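Local coordinates for protein fructose-bisphosphatase (Pyrococcus horikoshii, PDB 1VDW) that probably hydrolyses the 1-phosphate of fructose 1,6-bisphosphate, and of inositol monophosphate, as a magnesium-dependent homodimer, at residues 191-196 against 235-240. Residues are numbered along the deposited sequence; the frame is centred on the assembly and turned at random.
Sequences VDIRNY and NIIAAN
Asn235 reaches past the last paired residues of two antiparallel strands and takes hold of the backbone just where the neighbouring strand turns its corner: its OD1 accepts the N-H of Asn195 at 2.7 Å. The donor lies in the plane of the amide, on a lone pair of the oxygen, though the bond is bent, with 138° at the hydrogen. With CG set anti to its own carbonyl carbon (chi1 -67°), the Asn235 amide leans over the backbone of Ile193 toward the turn, and OD1 comes within 3.1 Å of Ile193 C.

Behind this clasp the pairing is regular. Asp192 and Ile236 form a hydrogen-bonded pair, Asp192 N to Ile236 O and Ile236 N to Asp192 O both at 2.9 Å, and on that face Asp192 CB lies against Ile236 CG1 at 4.1 Å. On the opposite face Ile237 CD1 meets Ile193 CG2 at 4.3 Å, while Val191 and Ile237 share the cover of helix 242-250.

The Asp192 carboxylate holds the same corner from within its own strand. Its OD1 receives both the backbone N-H and NE of Arg194, the former closing an Asx turn, and OD2 offers its syn lone pair to Arg194 NH2 at 2.8 Å, a side-on salt bridge. Replacing Asp192 by alanine would probably leave the Arg194 guanidinium without its anionic mate and the turn without its side-chain acceptor. Tyr196 CD2 lies over one face of that guanidinium, offset toward its rim.

Strands 189-193 and 234-239 are neighbours in the five-stranded mixed sheet of the inositol monophosphatase fold, and the corner that follows 189-193 places the Arg194 side chain about 7 Å from that of Asp201, a predicted ligand of the catalytic magnesium.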
loop_
_atom_site.group_PDB
_atom_site.type_symbol
_atom_site.label_atom_id
_atom_site.label_comp_id
_atom_site.label_asym_id
_atom_site.label_seq_id
_atom_site.Cartn_x
_atom_site.Cartn_y
_atom_site.Cartn_z
ATOM N N VAL A 191 -11.983 6.419 -4.299
ATOM C CA VAL A 191 -12.419 6.928 -5.587
ATOM C C VAL A 191 -11.741 6.180 -6.719
ATOM O O VAL A 191 -10.517 6.197 -6.831
ATOM C CB VAL A 191 -12.064 8.426 -5.707
ATOM C CG1 VAL A 191 -12.549 8.983 -7.041
ATOM C CG2 VAL A 191 -12.665 9.192 -4.546
ATOM N N ASP A 192 -12.530 5.503 -7.547
ATOM C CA ASP A 192 -11.978 4.784 -8.688
ATOM C C ASP A 192 -12.852 5.113 -9.882
ATOM O O ASP A 192 -13.996 4.652 -9.979
ATOM C CB ASP A 192 -11.976 3.273 -8.449
ATOM C CG ASP A 192 -11.182 2.515 -9.506
ATOM O OD1 ASP A 192 -11.215 2.916 -10.692
ATOM O OD2 ASP A 192 -10.533 1.510 -9.147
ATOM N N ILE A 193 -12.307 5.919 -10.787
ATOM C CA ILE A 193 -13.049 6.347 -11.964
ATOM C C ILE A 193 -12.372 5.919 -13.261
ATOM O O ILE A 193 -12.464 6.601 -14.283
ATOM C CB ILE A 193 -13.246 7.884 -11.940
ATOM C CG1 ILE A 193 -11.891 8.595 -11.849
ATOM C CG2 ILE A 193 -14.103 8.270 -10.743
ATOM C CD1 ILE A 193 -11.991 10.118 -11.827
ATOM N N ARG A 194 -11.712 4.767 -13.215
ATOM C CA ARG A 194 -11.004 4.219 -14.369
ATOM C C ARG A 194 -11.890 3.462 -15.358
ATOM O O ARG A 194 -11.426 3.108 -16.443
ATOM C CB ARG A 194 -9.916 3.245 -13.908
ATOM C CG ARG A 194 -8.813 3.829 -13.051
ATOM C CD ARG A 194 -7.882 2.714 -12.598
ATOM N NE ARG A 194 -8.532 1.800 -11.663
ATOM C CZ ARG A 194 -8.003 0.652 -11.249
ATOM N NH1 ARG A 194 -6.813 0.267 -11.691
ATOM N NH2 ARG A 194 -8.651 -0.103 -10.372
ATOM N N ASN A 195 -13.141 3.201 -14.984
ATOM C CA ASN A 195 -14.045 2.422 -15.831
ATOM C C ASN A 195 -13.352 1.070 -16.028
ATOM O O ASN A 195 -13.404 0.471 -17.103
ATOM C CB ASN A 195 -14.253 3.114 -17.184
ATOM C CG ASN A 195 -15.457 2.580 -17.928
ATOM O OD1 ASN A 195 -16.577 2.612 -17.419
ATOM N ND2 ASN A 195 -15.235 2.088 -19.142
ATOM N N TYR A 196 -12.717 0.600 -14.955
ATOM C CA TYR A 196 -11.940 -0.637 -14.944
ATOM C C TYR A 196 -12.471 -1.733 -14.015
ATOM O O TYR A 196 -12.388 -2.918 -14.331
ATOM C CB TYR A 196 -10.504 -0.286 -14.543
ATOM C CG TYR A 196 -9.567 -1.455 -14.343
ATOM C CD1 TYR A 196 -8.944 -2.071 -15.428
ATOM C CD2 TYR A 196 -9.270 -1.918 -13.061
ATOM C CE1 TYR A 196 -8.044 -3.120 -15.241
ATOM C CE2 TYR A 196 -8.375 -2.962 -12.863
ATOM C CZ TYR A 196 -7.762 -3.556 -13.955
ATOM O OH TYR A 196 -6.858 -4.576 -13.757
ATOM N N ASN A 235 -17.574 2.309 -11.725
ATOM C CA ASN A 235 -16.792 3.385 -11.133
ATOM C C ASN A 235 -17.416 3.647 -9.779
ATOM O O ASN A 235 -18.638 3.592 -9.632
ATOM C CB ASN A 235 -16.879 4.653 -11.976
ATOM C CG ASN A 235 -16.218 4.499 -13.317
ATOM O OD1 ASN A 235 -15.022 4.228 -13.403
ATOM N ND2 ASN A 235 -16.995 4.666 -14.381
ATOM N N ILE A 236 -16.588 3.929 -8.784
ATOM C CA ILE A 236 -17.124 4.188 -7.466
ATOM C C ILE A 236 -16.538 5.405 -6.773
ATOM O O ILE A 236 -15.362 5.748 -6.941
ATOM C CB ILE A 236 -16.927 2.980 -6.527
ATOM C CG1 ILE A 236 -15.434 2.678 -6.378
ATOM C CG2 ILE A 236 -17.684 1.772 -7.063
ATOM C CD1 ILE A 236 -15.125 1.589 -5.359
ATOM N N ILE A 237 -17.398 6.066 -6.011
ATOM C CA ILE A 237 -17.016 7.200 -5.198
ATOM C C ILE A 237 -17.666 6.856 -3.863
ATOM O O ILE A 237 -18.881 7.010 -3.693
ATOM C CB ILE A 237 -17.576 8.538 -5.724
ATOM C CG1 ILE A 237 -17.024 8.835 -7.121
ATOM C CG2 ILE A 237 -17.184 9.658 -4.779
ATOM C CD1 ILE A 237 -17.632 8.001 -8.232
ATOM N N ALA A 238 -16.860 6.340 -2.942
ATOM C CA ALA A 238 -17.331 5.944 -1.620
ATOM C C ALA A 238 -16.719 6.882 -0.593
ATOM O O ALA A 238 -15.520 7.168 -0.648
ATOM C CB ALA A 238 -16.924 4.501 -1.331
ATOM N N ALA A 239 -17.525 7.355 0.349
ATOM C CA ALA A 239 -17.013 8.278 1.348
ATOM C C ALA A 239 -17.730 8.192 2.681
ATOM O O ALA A 239 -18.792 7.580 2.801
ATOM C CB ALA A 239 -17.081 9.712 0.812
ATOM N N ASN A 240 -17.136 8.832 3.679
ATOM C CA ASN A 240 -17.688 8.859 5.027
ATOM C C ASN A 240 -18.416 10.178 5.268
ATOM O O ASN A 240 -18.765 10.504 6.403
ATOM C CB ASN A 240 -16.559 8.721 6.049
ATOM C CG ASN A 240 -15.571 9.879 5.994
ATOM O OD1 ASN A 240 -15.673 10.771 5.147
ATOM N ND2 ASN A 240 -14.601 9.861 6.896
#